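Long-range contacts in cycloserine biosynthesis protein DcsG (Streptomyces lavendulae, PDB 6JIL), which catalyses the ATP-dependent cyclisation of O-ureido-D-serine to the antibiotic D-cycloserine, using magnesium ions as cofactor: residues A[106-111]-A[171-176]; A[146-151]-A[159-164]; A[133-138]-A[175-180]. All coordinates share one frame; numbering follows the deposited sequence.

In the fold
Four antiparallel strands of the ATP-grasp region tie the three contacts together. Contact 1 pairs the edge strand 109-111 with strand 172-176, and contact 3 pairs the far side of 172-176 with 133-138; their centres lie about 8 Å apart, and both share Gln175 and Pro176 and touch ADP. Contact 2, its centre about 10 Å from that of contact 3, rests helix 155-167 against the other edge strand, 148-151, which is the neighbour of 133-138. A salt bridge from Arg149 NE to Glu133 OE1, 2.8 Å long, joins contacts 2 and 3. Contacts 1 and 3 hold the adenine, while the side chain of Lys137 stands about 8 Å from a bound magnesium ion.

Contact 1 (A[106-111]-A[171-176]); sequences IPTTVV and HVILQP. With ADP (adenosine-5'-diphosphate), chain G.
The side chains of Thr108 and Gln175 run alongside each other in the same direction, at the end of an antiparallel pairing between edge strand 109-111 and strand 172-176 of the ATP-grasp fold. Thr109 with Leu174 and Val111 with Val172 are hydrogen-bonded pairs, each with two backbone bonds, and Val110 with Ile173 is the non-hydrogen-bonded pair between them. Thr108 OG1 stands anti to its own carbonyl carbon (chi1 -68°), which brings it to NE2 of Gln175 at 2.8 Å, in the amide plane and nearly straight at 170°. The same hydroxyl donates to Ile106 O at 2.7 Å, so it acts as donor to that carbonyl and as acceptor from the Gln175 amide. The other branch, Thr108 CG2, packs on Ile173 CG2 at 3.5 Å. Ile106 runs at about a right angle to Gln175, with Ile106 CG2 against Gln175 CD at 3.8 Å.

On the side bearing Val111 and Leu174, these two side chains cross at a slant, with Val111 CG2 3.9 Å from Leu174 CD1, a surface covered by helices 117-127 and 155-167 through Phe124 and Leu166. At the opposite end of the pairing from Gln175, Val110 CG1 touches the edge of the His171 ring. Pro107 and Pro176 meet ring to ring, CB to CD.

The bond from NE2 fixes the flip of the Gln175 amide and leaves OE1, also held by Lys137, turned to the nucleotide. The exocyclic amine of adenine is thereby gripped twice, N6 of ADP donating to Gln175 OE1 at 3.2 Å and to the backbone oxygen Pro176 O at 3.0 Å.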
loop_
_atom_site.group_PDB
_atom_site.type_symbol
_atom_site.label_atom_id
_atom_site.label_comp_id
_atom_site.label_asym_id
_atom_site.label_seq_id
_atom_site.Cartn_x
_atom_site.Cartn_y
_atom_site.Cartn_z
ATOM N N ILE A 106 6.729 1.475 -12.180
ATOM C CA ILE A 106 8.129 1.832 -12.069
ATOM C C ILE A 106 8.924 0.572 -12.365
ATOM O O ILE A 106 8.613 -0.493 -11.829
ATOM C CB ILE A 106 8.481 2.304 -10.636
ATOM C CG1 ILE A 106 7.835 3.669 -10.358
ATOM C CG2 ILE A 106 9.997 2.363 -10.463
ATOM C CD1 ILE A 106 8.110 4.212 -8.955
ATOM N N PRO A 107 9.930 0.664 -13.252
ATOM C CA PRO A 107 10.740 -0.515 -13.569
ATOM C C PRO A 107 11.112 -1.159 -12.232
ATOM O O PRO A 107 11.788 -0.544 -11.407
ATOM C CB PRO A 107 11.935 0.088 -14.301
ATOM C CG PRO A 107 11.302 1.233 -15.043
ATOM C CD PRO A 107 10.387 1.844 -14.010
ATOM N N THR A 108 10.657 -2.394 -12.030
ATOM C CA THR A 108 10.855 -3.108 -10.773
ATOM C C THR A 108 11.530 -4.469 -10.878
ATOM O O THR A 108 11.089 -5.322 -11.641
ATOM C CB THR A 108 9.486 -3.292 -10.085
ATOM O OG1 THR A 108 8.995 -2.015 -9.652
ATOM C CG2 THR A 108 9.587 -4.244 -8.908
ATOM N N THR A 109 12.586 -4.668 -10.089
ATOM C CA THR A 109 13.329 -5.934 -10.064
ATOM C C THR A 109 13.227 -6.615 -8.700
ATOM O O THR A 109 13.687 -6.077 -7.694
ATOM C CB THR A 109 14.819 -5.709 -10.381
ATOM O OG1 THR A 109 14.958 -5.358 -11.759
ATOM C CG2 THR A 109 15.632 -6.968 -10.090
ATOM N N VAL A 110 12.638 -7.808 -8.678
ATOM C CA VAL A 110 12.451 -8.565 -7.437
ATOM C C VAL A 110 13.597 -9.542 -7.121
ATOM O O VAL A 110 13.957 -10.390 -7.944
ATOM C CB VAL A 110 11.127 -9.349 -7.493
ATOM C CG1 VAL A 110 10.866 -10.041 -6.173
ATOM C CG2 VAL A 110 9.990 -8.402 -7.839
ATOM N N VAL A 111 14.161 -9.406 -5.921
ATOM C CA VAL A 111 15.258 -10.255 -5.450
ATOM C C VAL A 111 14.681 -11.221 -4.419
ATOM O O VAL A 111 14.186 -10.800 -3.382
ATOM C CB VAL A 111 16.358 -9.416 -4.758
ATOM C CG1 VAL A 111 17.514 -10.317 -4.310
ATOM C CG2 VAL A 111 16.846 -8.319 -5.695
ATOM N N HIS A 171 11.217 -10.645 0.380
ATOM C CA HIS A 171 11.678 -10.476 -0.992
ATOM C C HIS A 171 12.064 -9.001 -1.053
ATOM O O HIS A 171 11.494 -8.183 -0.340
ATOM C CB HIS A 171 10.562 -10.756 -1.997
ATOM C CG HIS A 171 10.424 -12.198 -2.364
ATOM N ND1 HIS A 171 9.985 -13.157 -1.477
ATOM C CD2 HIS A 171 10.663 -12.846 -3.530
ATOM C CE1 HIS A 171 9.956 -14.333 -2.079
ATOM N NE2 HIS A 171 10.363 -14.172 -3.326
ATOM N N VAL A 172 13.031 -8.656 -1.891
ATOM C CA VAL A 172 13.472 -7.271 -2.001
ATOM C C VAL A 172 13.262 -6.739 -3.399
ATOM O O VAL A 172 13.505 -7.435 -4.384
ATOM C CB VAL A 172 14.969 -7.134 -1.639
ATOM C CG1 VAL A 172 15.426 -5.689 -1.803
ATOM C CG2 VAL A 172 15.196 -7.605 -0.208
ATOM N N ILE A 173 12.799 -5.500 -3.483
ATOM C CA ILE A 173 12.573 -4.870 -4.769
ATOM C C ILE A 173 13.615 -3.796 -5.029
ATOM O O ILE A 173 13.936 -3.004 -4.149
ATOM C CB ILE A 173 11.147 -4.256 -4.853
ATOM C CG1 ILE A 173 10.136 -5.360 -5.165
ATOM C CG2 ILE A 173 11.083 -3.186 -5.930
ATOM C CD1 ILE A 173 8.719 -4.881 -5.249
ATOM N N LEU A 174 14.158 -3.804 -6.242
ATOM C CA LEU A 174 15.147 -2.821 -6.666
ATOM C C LEU A 174 14.488 -1.992 -7.759
ATOM O O LEU A 174 13.944 -2.546 -8.712
ATOM C CB LEU A 174 16.391 -3.513 -7.239
ATOM C CG LEU A 174 17.179 -4.459 -6.328
ATOM C CD1 LEU A 174 18.357 -5.052 -7.095
ATOM C CD2 LEU A 174 17.670 -3.706 -5.108
ATOM N N GLN A 175 14.513 -0.672 -7.616
ATOM C CA GLN A 175 13.923 0.198 -8.632
ATOM C C GLN A 175 14.813 1.398 -8.889
ATOM O O GLN A 175 15.523 1.861 -8.001
ATOM C CB GLN A 175 12.555 0.751 -8.199
ATOM C CG GLN A 175 11.537 -0.248 -7.718
ATOM C CD GLN A 175 10.261 0.425 -7.237
ATOM O OE1 GLN A 175 10.303 1.369 -6.449
ATOM N NE2 GLN A 175 9.120 -0.063 -7.704
ATOM N N PRO A 176 14.797 1.910 -10.122
ATOM C CA PRO A 176 15.631 3.080 -10.374
ATOM C C PRO A 176 14.937 4.229 -9.652
ATOM O O PRO A 176 13.717 4.211 -9.500
ATOM C CB PRO A 176 15.558 3.233 -11.886
ATOM C CG PRO A 176 14.199 2.684 -12.217
ATOM C CD PRO A 176 14.151 1.442 -11.360
HETATM P PB ADP G . 5.961 2.226 1.284
HETATM O O1B ADP G . 5.330 3.710 1.236
HETATM O O2B ADP G . 4.844 1.188 1.213
HETATM O O3B ADP G . 6.732 2.061 2.611
HETATM P PA ADP G . 6.987 3.111 -1.110
HETATM O O1A ADP G . 7.049 2.468 -2.421
HETATM O O2A ADP G . 5.678 4.012 -1.072
HETATM O O3A ADP G . 6.976 1.944 0.033
HETATM O "O5'" ADP G . 8.321 3.988 -0.917
HETATM C "C5'" ADP G . 8.136 4.912 0.157
HETATM C "C4'" ADP G . 8.591 6.301 -0.311
HETATM O "O4'" ADP G . 9.929 6.227 -0.853
HETATM C "C3'" ADP G . 7.686 6.833 -1.416
HETATM O "O3'" ADP G . 6.587 7.569 -0.891
HETATM C "C2'" ADP G . 8.636 7.686 -2.259
HETATM O "O2'" ADP G . 8.690 9.038 -1.792
HETATM C "C1'" ADP G . 9.992 6.958 -2.117
HETATM N N9 ADP G . 10.240 6.037 -3.263
HETATM C C8 ADP G . 10.178 4.665 -3.253
HETATM N N7 ADP G . 10.510 4.182 -4.415
HETATM C C5 ADP G . 10.805 5.197 -5.252
HETATM C C6 ADP G . 11.419 5.284 -6.531
HETATM N N6 ADP G . 11.649 4.142 -7.285
HETATM N N1 ADP G . 11.792 6.494 -6.988
HETATM C C2 ADP G . 11.604 7.606 -6.274
HETATM N N3 ADP G . 11.040 7.573 -5.068
HETATM C C4 ADP G . 10.630 6.412 -4.524
#

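Contact 2 (A[146-151]-A[159-164]); sequences DVQRYQ and SRHVAR
His161 is the first residue of helix segment 159-164 to reach strand 148-151, and its imidazole is fitted among three residues. CG stands anti to the backbone N (chi1 178°), a torsion that carries the ring toward the strand. His161 ND1 and Tyr150 OH share a hydrogen bond of 2.7 Å in which either may be the donor; the two rings meet rim to rim with planes at 51°. Gln148 comes over one face of the imidazole, its CG 3.3 Å from His161 CE1 and its OE1 above the rim, while Asp146 O lies at the edge, 2.9 Å from His161 NE2.

One turn on, Arg164 bends at its third torsion (69°) and brings its guanidinium end-on to Asp146. Arg164 NH1 and NH2 both donate to Asp146 OD1, each at 3.0 Å, in a salt bridge on a single oxygen. That oxygen lies in the guanidinium plane, yet both nitrogens approach it from the same face of the carboxylate, well above its plane.

Meanwhile Val147 points away from the helix and touches ADP. Helix 155-167 packed on one face of an antiparallel sheet, with nucleotide on the other, is the layered alpha-beta arrangement of one of the two ATP-grasp subdomains that hold the nucleotide between them.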
loop_
_atom_site.group_PDB
_atom_site.type_symbol
_atom_site.label_atom_id
_atom_site.label_comp_id
_atom_site.label_asym_id
_atom_site.label_seq_id
_atom_site.Cartn_x
_atom_site.Cartn_y
_atom_site.Cartn_z
ATOM N N ASP A 146 12.313 0.366 6.051
ATOM C CA ASP A 146 13.508 -0.167 5.392
ATOM C C ASP A 146 13.649 0.225 3.929
ATOM O O ASP A 146 14.171 -0.544 3.120
ATOM C CB ASP A 146 13.563 -1.693 5.528
ATOM C CG ASP A 146 13.679 -2.143 6.976
ATOM O OD1 ASP A 146 14.568 -1.642 7.685
ATOM O OD2 ASP A 146 12.884 -3.001 7.410
ATOM N N VAL A 147 13.188 1.427 3.597
ATOM C CA VAL A 147 13.287 1.929 2.238
ATOM C C VAL A 147 14.455 2.898 2.203
ATOM O O VAL A 147 14.570 3.757 3.079
ATOM C CB VAL A 147 12.017 2.679 1.821
ATOM C CG1 VAL A 147 12.198 3.258 0.439
ATOM C CG2 VAL A 147 10.822 1.741 1.857
ATOM N N GLN A 148 15.325 2.760 1.204
ATOM C CA GLN A 148 16.484 3.639 1.097
ATOM C C GLN A 148 16.878 4.006 -0.334
ATOM O O GLN A 148 16.628 3.262 -1.287
ATOM C CB GLN A 148 17.696 3.021 1.814
ATOM C CG GLN A 148 17.481 2.763 3.303
ATOM C CD GLN A 148 18.765 2.404 4.045
ATOM O OE1 GLN A 148 18.726 1.922 5.182
ATOM N NE2 GLN A 148 19.907 2.647 3.409
ATOM N N ARG A 149 17.523 5.164 -0.447
ATOM C CA ARG A 149 17.987 5.727 -1.708
ATOM C C ARG A 149 19.509 5.596 -1.807
ATOM O O ARG A 149 20.223 5.835 -0.833
ATOM C CB ARG A 149 17.570 7.200 -1.752
ATOM C CG ARG A 149 17.999 7.982 -2.960
ATOM C CD ARG A 149 17.520 9.418 -2.817
ATOM N NE ARG A 149 17.806 10.225 -3.997
ATOM C CZ ARG A 149 17.231 11.394 -4.246
ATOM N NH1 ARG A 149 16.341 11.891 -3.399
ATOM N NH2 ARG A 149 17.531 12.056 -5.352
ATOM N N TYR A 150 20.003 5.212 -2.979
ATOM C CA TYR A 150 21.445 5.059 -3.182
ATOM C C TYR A 150 21.936 5.556 -4.538
ATOM O O TYR A 150 21.234 5.442 -5.546
ATOM C CB TYR A 150 21.877 3.585 -3.078
ATOM C CG TYR A 150 21.519 2.870 -1.795
ATOM C CD1 TYR A 150 20.276 2.251 -1.634
ATOM C CD2 TYR A 150 22.436 2.796 -0.747
ATOM C CE1 TYR A 150 19.958 1.571 -0.451
ATOM C CE2 TYR A 150 22.134 2.126 0.427
ATOM C CZ TYR A 150 20.900 1.516 0.574
ATOM O OH TYR A 150 20.626 0.854 1.745
ATOM N N GLN A 151 23.152 6.095 -4.553
ATOM C CA GLN A 151 23.788 6.536 -5.789
ATOM C C GLN A 151 24.289 5.206 -6.345
ATOM O O GLN A 151 24.644 4.325 -5.567
ATOM C CB GLN A 151 24.966 7.462 -5.481
ATOM C CG GLN A 151 24.565 8.838 -4.972
ATOM C CD GLN A 151 25.732 9.595 -4.358
ATOM O OE1 GLN A 151 25.639 10.796 -4.096
ATOM N NE2 GLN A 151 26.834 8.891 -4.114
ATOM N N SER A 159 23.809 -3.623 -1.202
ATOM C CA SER A 159 23.717 -5.071 -1.216
ATOM C C SER A 159 23.619 -5.563 0.221
ATOM O O SER A 159 23.004 -6.597 0.493
ATOM C CB SER A 159 24.937 -5.690 -1.908
ATOM O OG SER A 159 26.134 -5.432 -1.192
ATOM N N ARG A 160 24.225 -4.813 1.140
ATOM C CA ARG A 160 24.189 -5.171 2.553
ATOM C C ARG A 160 22.799 -4.877 3.090
ATOM O O ARG A 160 22.301 -5.575 3.969
ATOM C CB ARG A 160 25.247 -4.392 3.338
ATOM C CG ARG A 160 26.621 -5.063 3.348
ATOM C CD ARG A 160 27.758 -4.040 3.305
ATOM N NE ARG A 160 27.603 -2.972 4.294
ATOM C CZ ARG A 160 28.391 -1.903 4.369
ATOM N NH1 ARG A 160 29.398 -1.755 3.514
ATOM N NH2 ARG A 160 28.174 -0.975 5.296
ATOM N N HIS A 161 22.172 -3.842 2.550
ATOM C CA HIS A 161 20.817 -3.492 2.956
ATOM C C HIS A 161 19.929 -4.619 2.437
ATOM O O HIS A 161 19.057 -5.121 3.146
ATOM C CB HIS A 161 20.405 -2.152 2.334
ATOM C CG HIS A 161 19.007 -1.726 2.665
ATOM N ND1 HIS A 161 18.427 -0.599 2.123
ATOM C CD2 HIS A 161 18.070 -2.279 3.470
ATOM C CE1 HIS A 161 17.194 -0.476 2.581
ATOM N NE2 HIS A 161 16.952 -1.484 3.401
ATOM N N VAL A 162 20.182 -5.028 1.198
ATOM C CA VAL A 162 19.420 -6.095 0.568
ATOM C C VAL A 162 19.562 -7.394 1.351
ATOM O O VAL A 162 18.569 -8.061 1.647
ATOM C CB VAL A 162 19.879 -6.324 -0.902
ATOM C CG1 VAL A 162 19.259 -7.601 -1.462
ATOM C CG2 VAL A 162 19.464 -5.134 -1.757
ATOM N N ALA A 163 20.798 -7.740 1.695
ATOM C CA ALA A 163 21.063 -8.967 2.428
ATOM C C ALA A 163 20.290 -9.004 3.738
ATOM O O ALA A 163 19.703 -10.026 4.089
ATOM C CB ALA A 163 22.560 -9.113 2.695
ATOM N N ARG A 164 20.294 -7.882 4.450
ATOM C CA ARG A 164 19.605 -7.764 5.732
ATOM C C ARG A 164 18.126 -8.119 5.594
ATOM O O ARG A 164 17.542 -8.728 6.488
ATOM C CB ARG A 164 19.764 -6.331 6.277
ATOM C CG ARG A 164 18.999 -6.043 7.568
ATOM C CD ARG A 164 19.393 -4.687 8.185
ATOM N NE ARG A 164 18.955 -3.524 7.409
ATOM C CZ ARG A 164 17.717 -3.033 7.422
ATOM N NH1 ARG A 164 16.782 -3.600 8.177
ATOM N NH2 ARG A 164 17.410 -1.976 6.678
#

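Contact 3 (A[133-138]-A[175-180]); sequences EFVVKP and QPYVES. With ADP (adenosine-5'-diphosphate), chain G.
Glu133 and Tyr177, with Val135 and Gln175, carry the backbone bonds between strand 133-138 and segment 175-180. Tyr177 N donates to Glu133 O at 2.7 Å, and Val135 N to Gln175 O, also at 2.7 Å; the return bond, Gln175 N to Val135 O, is longer. Between them Phe134 and Pro176 form a non-hydrogen-bonded pair, after which segment 175-180 leaves the sheet. A water accepts weakly from Glu133 N and donates to Tyr177 O.

Among side chains, Lys137 is the polar centre. With chi1 at 77°, CG is wedged between the backbone N and the carbonyl carbon, and a bend at chi3 (76°) carries Lys137 NZ to three acceptors: Gln175 OE1 at 2.6 Å, approached from above the amide plane, and ADP N7 and O1A, each at 3.0 Å. Lys137 thus links base and alpha-phosphate, a role consistent with that of lysines in other ATP-grasp enzymes. The segment following the strand also reads the adenine edge: Val178 N donates to ADP N1 at 2.9 Å. Asp182 holds the Tyr177 hydroxyl, and Arg149 makes a cation-pi contact with its ring.

Packing round that ring completes the pocket. Val135 CG2 sits at its edge, 3.6 Å from Tyr177 CD1, while ADP C2 lies over one face, 3.3 Å from Tyr177 CE1.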
loop_
_atom_site.group_PDB
_atom_site.type_symbol
_atom_site.label_atom_id
_atom_site.label_comp_id
_atom_site.label_asym_id
_atom_site.label_seq_id
_atom_site.Cartn_x
_atom_site.Cartn_y
_atom_site.Cartn_z
ATOM N N GLU A 133 20.503 6.876 -9.611
ATOM C CA GLU A 133 20.247 6.432 -8.254
ATOM C C GLU A 133 19.197 5.338 -8.298
ATOM O O GLU A 133 18.437 5.239 -9.260
ATOM C CB GLU A 133 19.768 7.611 -7.395
ATOM C CG GLU A 133 20.812 8.712 -7.283
ATOM C CD GLU A 133 20.382 9.864 -6.401
ATOM O OE1 GLU A 133 20.262 9.677 -5.173
ATOM O OE2 GLU A 133 20.167 10.968 -6.939
ATOM N N PHE A 134 19.168 4.501 -7.271
ATOM C CA PHE A 134 18.190 3.422 -7.216
ATOM C C PHE A 134 17.658 3.308 -5.804
ATOM O O PHE A 134 18.199 3.919 -4.889
ATOM C CB PHE A 134 18.817 2.099 -7.668
ATOM C CG PHE A 134 19.977 1.633 -6.818
ATOM C CD1 PHE A 134 19.825 0.561 -5.941
ATOM C CD2 PHE A 134 21.236 2.220 -6.945
ATOM C CE1 PHE A 134 20.914 0.075 -5.207
ATOM C CE2 PHE A 134 22.330 1.743 -6.216
ATOM C CZ PHE A 134 22.169 0.666 -5.347
ATOM N N VAL A 135 16.588 2.543 -5.624
ATOM C CA VAL A 135 16.010 2.391 -4.304
ATOM C C VAL A 135 15.911 0.933 -3.915
ATOM O O VAL A 135 15.648 0.070 -4.757
ATOM C CB VAL A 135 14.598 3.012 -4.241
ATOM C CG1 VAL A 135 14.013 2.879 -2.832
ATOM C CG2 VAL A 135 14.662 4.467 -4.654
ATOM N N VAL A 136 16.137 0.669 -2.631
ATOM C CA VAL A 136 16.035 -0.672 -2.088
ATOM C C VAL A 136 14.860 -0.665 -1.123
ATOM O O VAL A 136 14.701 0.255 -0.326
ATOM C CB VAL A 136 17.306 -1.087 -1.309
ATOM C CG1 VAL A 136 17.036 -2.393 -0.537
ATOM C CG2 VAL A 136 18.482 -1.261 -2.276
ATOM N N LYS A 137 14.029 -1.693 -1.194
ATOM C CA LYS A 137 12.880 -1.762 -0.308
ATOM C C LYS A 137 12.340 -3.182 -0.256
ATOM O O LYS A 137 12.437 -3.924 -1.232
ATOM C CB LYS A 137 11.770 -0.835 -0.811
ATOM C CG LYS A 137 11.016 -1.412 -2.000
ATOM C CD LYS A 137 9.907 -0.500 -2.513
ATOM C CE LYS A 137 10.450 0.667 -3.315
ATOM N NZ LYS A 137 9.356 1.431 -3.987
ATOM N N PRO A 138 11.780 -3.577 0.895
ATOM C CA PRO A 138 11.208 -4.912 1.063
ATOM C C PRO A 138 9.871 -4.922 0.330
ATOM O O PRO A 138 9.208 -3.894 0.236
ATOM C CB PRO A 138 11.033 -5.017 2.570
ATOM C CG PRO A 138 10.697 -3.604 2.946
ATOM C CD PRO A 138 11.712 -2.818 2.155
ATOM N N GLN A 175 14.513 -0.672 -7.616
ATOM C CA GLN A 175 13.923 0.198 -8.632
ATOM C C GLN A 175 14.813 1.398 -8.889
ATOM O O GLN A 175 15.523 1.861 -8.001
ATOM C CB GLN A 175 12.555 0.751 -8.199
ATOM C CG GLN A 175 11.537 -0.248 -7.718
ATOM C CD GLN A 175 10.261 0.425 -7.237
ATOM O OE1 GLN A 175 10.303 1.369 -6.449
ATOM N NE2 GLN A 175 9.120 -0.063 -7.704
ATOM N N PRO A 176 14.797 1.910 -10.122
ATOM C CA PRO A 176 15.631 3.080 -10.374
ATOM C C PRO A 176 14.937 4.229 -9.652
ATOM O O PRO A 176 13.717 4.211 -9.500
ATOM C CB PRO A 176 15.558 3.233 -11.886
ATOM C CG PRO A 176 14.199 2.684 -12.217
ATOM C CD PRO A 176 14.151 1.442 -11.360
ATOM N N TYR A 177 15.700 5.210 -9.189
ATOM C CA TYR A 177 15.101 6.348 -8.512
ATOM C C TYR A 177 14.437 7.261 -9.541
ATOM O O TYR A 177 15.105 7.776 -10.439
ATOM C CB TYR A 177 16.156 7.151 -7.748
ATOM C CG TYR A 177 15.532 8.212 -6.882
ATOM C CD1 TYR A 177 14.984 7.888 -5.640
ATOM C CD2 TYR A 177 15.408 9.524 -7.331
ATOM C CE1 TYR A 177 14.323 8.843 -4.871
ATOM C CE2 TYR A 177 14.744 10.489 -6.568
ATOM C CZ TYR A 177 14.201 10.140 -5.342
ATOM O OH TYR A 177 13.517 11.072 -4.595
ATOM N N VAL A 178 13.125 7.454 -9.408
ATOM C CA VAL A 178 12.361 8.315 -10.311
ATOM C C VAL A 178 12.664 9.766 -9.944
ATOM O O VAL A 178 12.211 10.270 -8.918
ATOM C CB VAL A 178 10.844 8.033 -10.184
ATOM C CG1 VAL A 178 10.037 9.062 -10.975
ATOM C CG2 VAL A 178 10.546 6.626 -10.687
ATOM N N GLU A 179 13.439 10.422 -10.800
ATOM C CA GLU A 179 13.880 11.798 -10.596
ATOM C C GLU A 179 12.818 12.865 -10.360
ATOM O O GLU A 179 13.067 13.837 -9.641
ATOM C CB GLU A 179 14.771 12.225 -11.769
ATOM C CG GLU A 179 15.944 11.278 -12.016
ATOM C CD GLU A 179 16.924 11.807 -13.051
ATOM O OE1 GLU A 179 16.497 12.112 -14.187
ATOM O OE2 GLU A 179 18.127 11.912 -12.729
ATOM N N SER A 180 11.641 12.708 -10.954
ATOM C CA SER A 180 10.600 13.712 -10.771
ATOM C C SER A 180 10.090 13.771 -9.339
ATOM O O SER A 180 9.563 14.789 -8.917
ATOM C CB SER A 180 9.416 13.450 -11.706
ATOM O OG SER A 180 8.662 12.329 -11.278
HETATM P PB ADP G . 5.961 2.226 1.284
HETATM O O1B ADP G . 5.330 3.710 1.236
HETATM O O2B ADP G . 4.844 1.188 1.213
HETATM O O3B ADP G . 6.732 2.061 2.611
HETATM P PA ADP G . 6.987 3.111 -1.110
HETATM O O1A ADP G . 7.049 2.468 -2.421
HETATM O O2A ADP G . 5.678 4.012 -1.072
HETATM O O3A ADP G . 6.976 1.944 0.033
HETATM O "O5'" ADP G . 8.321 3.988 -0.917
HETATM C "C5'" ADP G . 8.136 4.912 0.157
HETATM C "C4'" ADP G . 8.591 6.301 -0.311
HETATM O "O4'" ADP G . 9.929 6.227 -0.853
HETATM C "C3'" ADP G . 7.686 6.833 -1.416
HETATM O "O3'" ADP G . 6.587 7.569 -0.891
HETATM C "C2'" ADP G . 8.636 7.686 -2.259
HETATM O "O2'" ADP G . 8.690 9.038 -1.792
HETATM C "C1'" ADP G . 9.992 6.958 -2.117
HETATM N N9 ADP G . 10.240 6.037 -3.263
HETATM C C8 ADP G . 10.178 4.665 -3.253
HETATM N N7 ADP G . 10.510 4.182 -4.415
HETATM C C5 ADP G . 10.805 5.197 -5.252
HETATM C C6 ADP G . 11.419 5.284 -6.531
HETATM N N6 ADP G . 11.649 4.142 -7.285
HETATM N N1 ADP G . 11.792 6.494 -6.988
HETATM C C2 ADP G . 11.604 7.606 -6.274
HETATM N N3 ADP G . 11.040 7.573 -5.068
HETATM C C4 ADP G . 10.630 6.412 -4.524
HETATM O O HOH W 1 18.044 8.632 -10.943
#